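Local coordinates for HIT domain-containing protein (Sulfolobus tokodaii, PDB 2EO4), which binds zinc and is probably a nucleotide-binding hydrolase or transferase of the histidine triad family, possibly with adenylylsulfatase activity, at residues A[35-40]-A[96-101]. Residues are numbered along the deposited sequence; the frame is centred on the assembly and turned at random.
Sequences HTLVIP and HVHIIP. With PO4 (phosphate ion), chain C.
The imidazoles of H35 and H98 meet at their edges, neither ring lying over the face of the other, with NE2 of H35 3.0 Å from ND1 of H98 in a hydrogen bond; the two ring planes are turned 45° to each other. H35 reaches this point because its CG is anti to the backbone N (chi1 -176°), and its other nitrogen, ND1, is hydrogen-bonded to the backbone N of V31. I100 covers one face of the same ring, with CG1 3.7 Å from the ring centroid in a CH-pi contact. The strands pair antiparallel through four backbone hydrogen bonds, at T36–I99 and V38–V97, in the central sheet of the HIT fold. Strand 97-101 carries H98 of the histidine triad motif, with H96, the predicted nucleotidylated residue, just before it. Here H96 NE2 donates to O1 of a phosphate at 2.6 Å, and H98 NE2 to its O2 at 3.0 Å. Replacing H35 by alanine is likely to leave H98 ND1 without this partner and its ring freer to turn, and to take away the ring that I100 covers. The methyl CD2 of L37 lies alongside the H98 ring in van der Waals contact, 3.2 Å from ND1. On the opposite sheet face, toward helix 52-72, V38 CG2 packs 3.5 Å from I99 CD1.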
loop_
_atom_site.group_PDB
_atom_site.type_symbol
_atom_site.label_atom_id
_atom_site.label_comp_id
_atom_site.label_asym_id
_atom_site.label_seq_id
_atom_site.Cartn_x
_atom_site.Cartn_y
_atom_site.Cartn_z
ATOM N N HIS A 35 7.990 -9.715 8.976
ATOM C CA HIS A 35 7.794 -8.325 8.554
ATOM C C HIS A 35 8.938 -7.956 7.609
ATOM O O HIS A 35 10.113 -8.044 7.971
ATOM C CB HIS A 35 7.789 -7.419 9.795
ATOM C CG HIS A 35 7.502 -5.975 9.512
ATOM N ND1 HIS A 35 7.375 -5.039 10.516
ATOM C CD2 HIS A 35 7.346 -5.300 8.348
ATOM C CE1 HIS A 35 7.156 -3.850 9.984
ATOM N NE2 HIS A 35 7.134 -3.980 8.670
ATOM N N THR A 36 8.582 -7.540 6.397
ATOM C CA THR A 36 9.561 -7.199 5.372
ATOM C C THR A 36 9.267 -5.860 4.710
ATOM O O THR A 36 8.120 -5.414 4.670
ATOM C CB THR A 36 9.585 -8.304 4.291
ATOM O OG1 THR A 36 10.046 -9.519 4.884
ATOM C CG2 THR A 36 10.494 -7.925 3.120
ATOM N N LEU A 37 10.316 -5.222 4.199
ATOM C CA LEU A 37 10.184 -3.941 3.523
ATOM C C LEU A 37 10.621 -4.111 2.071
ATOM O O LEU A 37 11.687 -4.657 1.803
ATOM C CB LEU A 37 11.066 -2.901 4.213
ATOM C CG LEU A 37 10.878 -2.937 5.732
ATOM C CD1 LEU A 37 11.993 -2.203 6.430
ATOM C CD2 LEU A 37 9.515 -2.351 6.075
ATOM N N VAL A 38 9.785 -3.661 1.141
ATOM C CA VAL A 38 10.110 -3.757 -0.276
ATOM C C VAL A 38 10.477 -2.352 -0.709
ATOM O O VAL A 38 9.727 -1.404 -0.473
ATOM C CB VAL A 38 8.913 -4.252 -1.108
ATOM C CG1 VAL A 38 9.319 -4.371 -2.574
ATOM C CG2 VAL A 38 8.438 -5.599 -0.580
ATOM N N ILE A 39 11.634 -2.213 -1.342
ATOM C CA ILE A 39 12.083 -0.893 -1.742
ATOM C C ILE A 39 12.696 -0.786 -3.126
ATOM O O ILE A 39 13.257 -1.752 -3.653
ATOM C CB ILE A 39 13.176 -0.371 -0.782
ATOM C CG1 ILE A 39 14.433 -1.239 -0.924
ATOM C CG2 ILE A 39 12.694 -0.421 0.659
ATOM C CD1 ILE A 39 15.648 -0.713 -0.187
ATOM N N PRO A 40 12.563 0.395 -3.744
ATOM C CA PRO A 40 13.158 0.605 -5.062
ATOM C C PRO A 40 14.590 0.921 -4.624
ATOM O O PRO A 40 14.780 1.501 -3.545
ATOM C CB PRO A 40 12.460 1.866 -5.573
ATOM C CG PRO A 40 11.161 1.895 -4.810
ATOM C CD PRO A 40 11.588 1.453 -3.436
ATOM N N HIS A 96 9.356 2.852 0.846
ATOM C CA HIS A 96 9.331 1.434 1.151
ATOM C C HIS A 96 7.923 1.006 1.494
ATOM O O HIS A 96 7.149 1.771 2.075
ATOM C CB HIS A 96 10.276 1.081 2.304
ATOM C CG HIS A 96 9.992 1.807 3.582
ATOM N ND1 HIS A 96 10.195 3.161 3.731
ATOM C CD2 HIS A 96 9.588 1.351 4.791
ATOM C CE1 HIS A 96 9.934 3.509 4.979
ATOM N NE2 HIS A 96 9.564 2.429 5.643
ATOM N N VAL A 97 7.601 -0.222 1.109
ATOM C CA VAL A 97 6.290 -0.797 1.373
ATOM C C VAL A 97 6.452 -1.870 2.434
ATOM O O VAL A 97 7.307 -2.746 2.311
ATOM C CB VAL A 97 5.702 -1.448 0.101
ATOM C CG1 VAL A 97 4.395 -2.163 0.432
ATOM C CG2 VAL A 97 5.461 -0.378 -0.958
ATOM N N HIS A 98 5.638 -1.787 3.480
ATOM C CA HIS A 98 5.676 -2.768 4.556
ATOM C C HIS A 98 4.797 -3.961 4.199
ATOM O O HIS A 98 3.701 -3.787 3.678
ATOM C CB HIS A 98 5.100 -2.178 5.851
ATOM C CG HIS A 98 5.897 -1.052 6.427
ATOM N ND1 HIS A 98 6.831 -1.238 7.423
ATOM C CD2 HIS A 98 5.863 0.280 6.186
ATOM C CE1 HIS A 98 7.338 -0.069 7.772
ATOM N NE2 HIS A 98 6.768 0.869 7.037
ATOM N N ILE A 99 5.289 -5.167 4.482
ATOM C CA ILE A 99 4.508 -6.384 4.295
ATOM C C ILE A 99 4.544 -6.974 5.701
ATOM O O ILE A 99 5.583 -7.463 6.153
ATOM C CB ILE A 99 5.152 -7.389 3.315
ATOM C CG1 ILE A 99 5.276 -6.768 1.923
ATOM C CG2 ILE A 99 4.264 -8.643 3.212
ATOM C CD1 ILE A 99 6.000 -7.676 0.910
ATOM N N ILE A 100 3.410 -6.903 6.389
ATOM C CA ILE A 100 3.293 -7.380 7.763
ATOM C C ILE A 100 2.343 -8.574 7.839
ATOM O O ILE A 100 1.131 -8.428 7.688
ATOM C CB ILE A 100 2.767 -6.242 8.671
ATOM C CG1 ILE A 100 3.706 -5.036 8.571
ATOM C CG2 ILE A 100 2.664 -6.724 10.118
ATOM C CD1 ILE A 100 3.205 -3.792 9.302
ATOM N N PRO A 101 2.887 -9.778 8.072
ATOM C CA PRO A 101 2.072 -10.995 8.159
ATOM C C PRO A 101 1.135 -11.053 9.359
ATOM O O PRO A 101 1.440 -10.533 10.433
ATOM C CB PRO A 101 3.119 -12.112 8.217
ATOM C CG PRO A 101 4.306 -11.518 7.501
ATOM C CD PRO A 101 4.321 -10.112 8.064
HETATM P P PO4 C . 8.062 3.962 8.084
HETATM O O1 PO4 C . 8.838 2.700 8.074
HETATM O O2 PO4 C . 6.873 3.829 7.204
HETATM O O3 PO4 C . 7.617 4.252 9.479
HETATM O O4 PO4 C . 8.919 5.076 7.593
#